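Putative transcriptional regulator TRANSCRIPTION REGULATOR protein (Rhizobium meliloti, PDB 5NLA) acts as an AraC-like transcriptional activator that binds c-di-GMP by a PilZ-like mechanism to regulate extracellular polysaccharide production, probably through sequence-specific DNA binding. Local coordinates at residues 109-112 / 113-117; 371-374 / 375-379. All coordinates share one frame; numbering follows the deposited sequence.

Interaction 1 of 2, residues 109-112 / 113-117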
# COMPACT_ATOMS: atom_id res chain seq x y z
N TYR A 109 -2.54 -14.96 1.86
CA TYR A 109 -1.67 -13.86 2.29
C TYR A 109 -1.99 -13.38 3.71
O TYR A 109 -3.14 -13.40 4.15
CB TYR A 109 -1.76 -12.68 1.29
CG TYR A 109 -3.18 -12.25 0.95
CD1 TYR A 109 -3.85 -11.33 1.74
CD2 TYR A 109 -3.84 -12.77 -0.16
CE1 TYR A 109 -5.14 -10.93 1.43
CE2 TYR A 109 -5.14 -12.37 -0.48
CZ TYR A 109 -5.79 -11.45 0.32
OH TYR A 109 -7.09 -11.06 0.02
N GLU A 110 -0.95 -12.98 4.42
CA GLU A 110 -1.10 -12.36 5.74
C GLU A 110 -0.13 -11.20 5.88
O GLU A 110 1.06 -11.33 5.57
CB GLU A 110 -0.86 -13.38 6.85
CG GLU A 110 -1.13 -12.83 8.24
CD GLU A 110 -1.21 -13.91 9.31
OE1 GLU A 110 -0.78 -15.06 9.06
OE2 GLU A 110 -1.71 -13.60 10.42
N ARG A 111 -0.65 -10.06 6.34
CA ARG A 111 0.17 -8.98 6.89
C ARG A 111 -0.21 -8.93 8.35
O ARG A 111 -1.35 -8.58 8.68
CB ARG A 111 -0.13 -7.67 6.20
CG ARG A 111 0.74 -6.52 6.65
CD ARG A 111 0.66 -5.36 5.67
NE ARG A 111 1.48 -4.24 6.11
CZ ARG A 111 2.80 -4.17 6.01
NH1 ARG A 111 3.53 -5.16 5.51
NH2 ARG A 111 3.41 -3.07 6.44
N SER A 112 0.71 -9.31 9.23
CA SER A 112 0.40 -9.51 10.66
C SER A 112 0.88 -8.39 11.61
O SER A 112 1.67 -7.52 11.25
CB SER A 112 1.01 -10.83 11.11
OG SER A 112 2.42 -10.75 11.07
N GLN A 113 0.41 -8.47 12.86
CA GLN A 113 0.85 -7.57 13.93
C GLN A 113 2.38 -7.59 14.07
O GLN A 113 3.01 -6.54 14.08
CB GLN A 113 0.20 -7.94 15.27
CG GLN A 113 -1.34 -7.89 15.28
CD GLN A 113 -1.93 -6.53 15.64
OE1 GLN A 113 -1.40 -5.46 15.27
NE2 GLN A 113 -3.05 -6.56 16.36
N THR A 114 2.95 -8.79 14.12
CA THR A 114 4.40 -8.97 14.25
C THR A 114 5.17 -8.26 13.15
O THR A 114 6.19 -7.61 13.40
CB THR A 114 4.79 -10.48 14.21
OG1 THR A 114 4.00 -11.21 15.14
CG2 THR A 114 6.27 -10.68 14.56
N MET A 115 4.69 -8.41 11.93
CA MET A 115 5.28 -7.75 10.79
C MET A 115 5.17 -6.23 10.96
O MET A 115 6.12 -5.52 10.70
CB MET A 115 4.60 -8.22 9.48
CG MET A 115 4.85 -9.70 9.14
SD MET A 115 3.87 -10.29 7.75
CE MET A 115 4.59 -9.23 6.53
N LEU A 116 4.02 -5.77 11.45
CA LEU A 116 3.73 -4.33 11.63
C LEU A 116 4.53 -3.57 12.72
O LEU A 116 4.68 -2.33 12.65
CB LEU A 116 2.23 -4.14 11.89
CG LEU A 116 1.39 -4.26 10.62
CD1 LEU A 116 -0.10 -4.29 10.97
CD2 LEU A 116 1.71 -3.14 9.62
N ARG A 117 5.01 -4.31 13.72
CA ARG A 117 5.86 -3.77 14.77
C ARG A 117 7.15 -3.15 14.24
O ARG A 117 7.67 -2.19 14.79
CB ARG A 117 6.23 -4.88 15.79
CG ARG A 117 5.06 -5.40 16.61
CD ARG A 117 5.45 -5.90 17.99
NE ARG A 117 5.71 -7.35 18.06
CZ ARG A 117 6.88 -7.97 17.85
NH1 ARG A 117 7.99 -7.30 17.51
NH2 ARG A 117 6.95 -9.28 17.99

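Interaction 2 of 2, residues 371-374 / 375-379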
# COMPACT_ATOMS: atom_id res chain seq x y z
N ALA A 371 16.15 -8.26 -5.17
CA ALA A 371 15.25 -7.16 -4.79
C ALA A 371 13.93 -7.69 -4.24
O ALA A 371 13.62 -8.88 -4.37
CB ALA A 371 15.01 -6.25 -5.97
N THR A 372 13.17 -6.80 -3.61
CA THR A 372 11.82 -7.09 -3.11
C THR A 372 10.89 -5.90 -3.36
O THR A 372 11.32 -4.85 -3.82
CB THR A 372 11.79 -7.37 -1.59
OG1 THR A 372 11.82 -6.13 -0.87
CG2 THR A 372 12.94 -8.26 -1.16
N ILE A 373 9.61 -6.10 -3.07
CA ILE A 373 8.61 -5.04 -3.20
C ILE A 373 8.81 -3.92 -2.16
O ILE A 373 8.43 -2.77 -2.40
CB ILE A 373 7.17 -5.62 -3.18
CG1 ILE A 373 6.18 -4.60 -3.74
CG2 ILE A 373 6.74 -6.08 -1.79
CD1 ILE A 373 4.80 -5.17 -3.95
N GLY A 374 9.42 -4.26 -1.02
CA GLY A 374 9.79 -3.28 -0.00
C GLY A 374 10.71 -2.20 -0.54
O GLY A 374 10.58 -1.03 -0.18
N ASP A 375 11.61 -2.60 -1.43
CA ASP A 375 12.50 -1.70 -2.14
C ASP A 375 11.78 -0.79 -3.15
O ASP A 375 12.22 0.33 -3.40
CB ASP A 375 13.61 -2.51 -2.82
CG ASP A 375 14.49 -3.26 -1.82
OD1 ASP A 375 15.09 -2.61 -0.93
OD2 ASP A 375 14.57 -4.51 -1.91
N TRP A 376 10.69 -1.30 -3.73
CA TRP A 376 9.84 -0.50 -4.63
C TRP A 376 9.02 0.51 -3.86
O TRP A 376 8.66 1.56 -4.39
CB TRP A 376 8.89 -1.41 -5.43
CG TRP A 376 9.54 -2.29 -6.47
CD1 TRP A 376 10.88 -2.50 -6.65
CD2 TRP A 376 8.87 -3.09 -7.44
NE1 TRP A 376 11.08 -3.38 -7.69
CE2 TRP A 376 9.87 -3.75 -8.19
CE3 TRP A 376 7.52 -3.30 -7.76
CZ2 TRP A 376 9.56 -4.62 -9.26
CZ3 TRP A 376 7.21 -4.17 -8.82
CH2 TRP A 376 8.23 -4.82 -9.55
N LEU A 377 8.72 0.19 -2.60
CA LEU A 377 7.93 1.06 -1.73
C LEU A 377 8.75 2.14 -0.99
O LEU A 377 8.18 2.84 -0.16
CB LEU A 377 7.10 0.20 -0.76
CG LEU A 377 6.03 -0.66 -1.44
CD1 LEU A 377 5.57 -1.81 -0.56
CD2 LEU A 377 4.82 0.18 -1.84
N LYS A 378 10.05 2.28 -1.28
CA LYS A 378 10.89 3.35 -0.71
C LYS A 378 10.75 4.70 -1.45
O LYS A 378 10.68 5.76 -0.81
CB LYS A 378 12.37 2.94 -0.68
CG LYS A 378 12.78 2.02 0.47
CD LYS A 378 14.31 1.92 0.56
CE LYS A 378 14.77 0.84 1.53
NZ LYS A 378 16.24 0.88 1.81
N SER A 379 10.75 4.65 -2.78
CA SER A 379 10.51 5.83 -3.65
C SER A 379 11.55 6.98 -3.58
O SER A 379 11.27 8.08 -4.08
CB SER A 379 9.09 6.39 -3.44
OG SER A 379 8.99 7.24 -2.31

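Interaction 1 of 2, residues 109-112 / 113-117
Ser112 O accepts a hydrogen bond from Leu116 N at 2.9 Å, with an N-H...O angle of 150°, which closes the first turn of the helix that opens at Gln113. The same serine caps that helix. With its OG lodged between its own backbone N and carbonyl carbon (chi1 67°), the hydroxyl faces the new turn and accepts a weak, fairly straight bond from Met115 N, 3.4 Å away. Met115 returns the favour: its SD lies 3.6 Å from Ser112 N and takes that N-H almost head-on, at 167°, though again weakly. This reciprocal pair is a capping box in which a thioether stands where an acidic or amide side chain more often serves. Met115 CG comes within 3.3 Å of Ser112 OG. With an alanine here, Ser112 N would probably be left without its sulfur acceptor, and a gap would open beside OG. On another side of the turn, Leu116 lays CD2 3.6 Å from Arg111 NH2, the two side chains crossing at about a right angle. The arginine's polar end is gripped by Leu155 O, by Leu70 O and Pro69 O, and by Ser119 OG. Strand 107-111, an inner strand of the five-stranded antiparallel sheet between 72-74 and 159-163, thus passes directly into helix 113-118, with Leu116 resting on Pro158.

Interaction 2 of 2, residues 371-374 / 375-379
Ile373 turns its CG1 to two neighbours one helical turn further on, 4.3 Å from Leu377 CD1 and 4.4 Å from Trp376 CE3, and these three buried side chains form the compact half of the contact. The carbonyl of Ile373 lies against the same group: its O takes the amide of Leu377, with N at 3.0 Å, and more weakly that of Trp376, while Leu377 CG lies 3.3 Å from this oxygen. Set against hydrocarbon, the oxygen thus has one sound donor and one weak one. Trp376 reaches past the turn to Leu89, Leu98 and Val100 and to Phe49 and Thr51, so the indole fastens this single turn onto strands 49-52, 88-94 and 97-104 of the seven-stranded antiparallel sheet.

The motif at the start of the turn is a capping box. Thr372 occupies the N-cap, where a chi1 of 80° turns its OG1 toward the helix start to accept a weak bond from Gly374 N at 3.0 Å. In the other arm of the box, Asp375 OD2 accepts from Thr372 N at 3.2 Å through its anti lone pair, and receives a weak, longer bond from Thr372 OG1; Asp375 N gives a further weak bond to Thr372 O. A carboxylate held at the amino end of a helix is likely to be favoured by the peptide dipoles there.

This polar half is the solvent side, and most of its bonds are weak. Asp375 is exposed, and its carboxylate holds the threonine by one sound bond and one weak one. Farther along the solvent side, Lys378 is extended beyond CG, and its CG passes 3.8 Å from Gly374 O.

The two interactions illustrate one principle in different settings: each is a capping box at the start of a short helix. Their centres lie about 17 Å apart and their nearest atoms about 7 Å, without touching, yet both lean on the loop at Pro69 and Leu70. In 109-112 / 113-117 the cap joins a strand of the five-stranded sheet to the helix following it, and a neutral sulfur serves as the returning acceptor. In 371-374 / 375-379 that part falls to an exposed carboxylate, on a weakly bonded C-terminal turn against the seven-stranded sheet. Both are partly buried: interaction 1 includes a buried arginine held largely by backbone carbonyls, interaction 2 an apolar cluster.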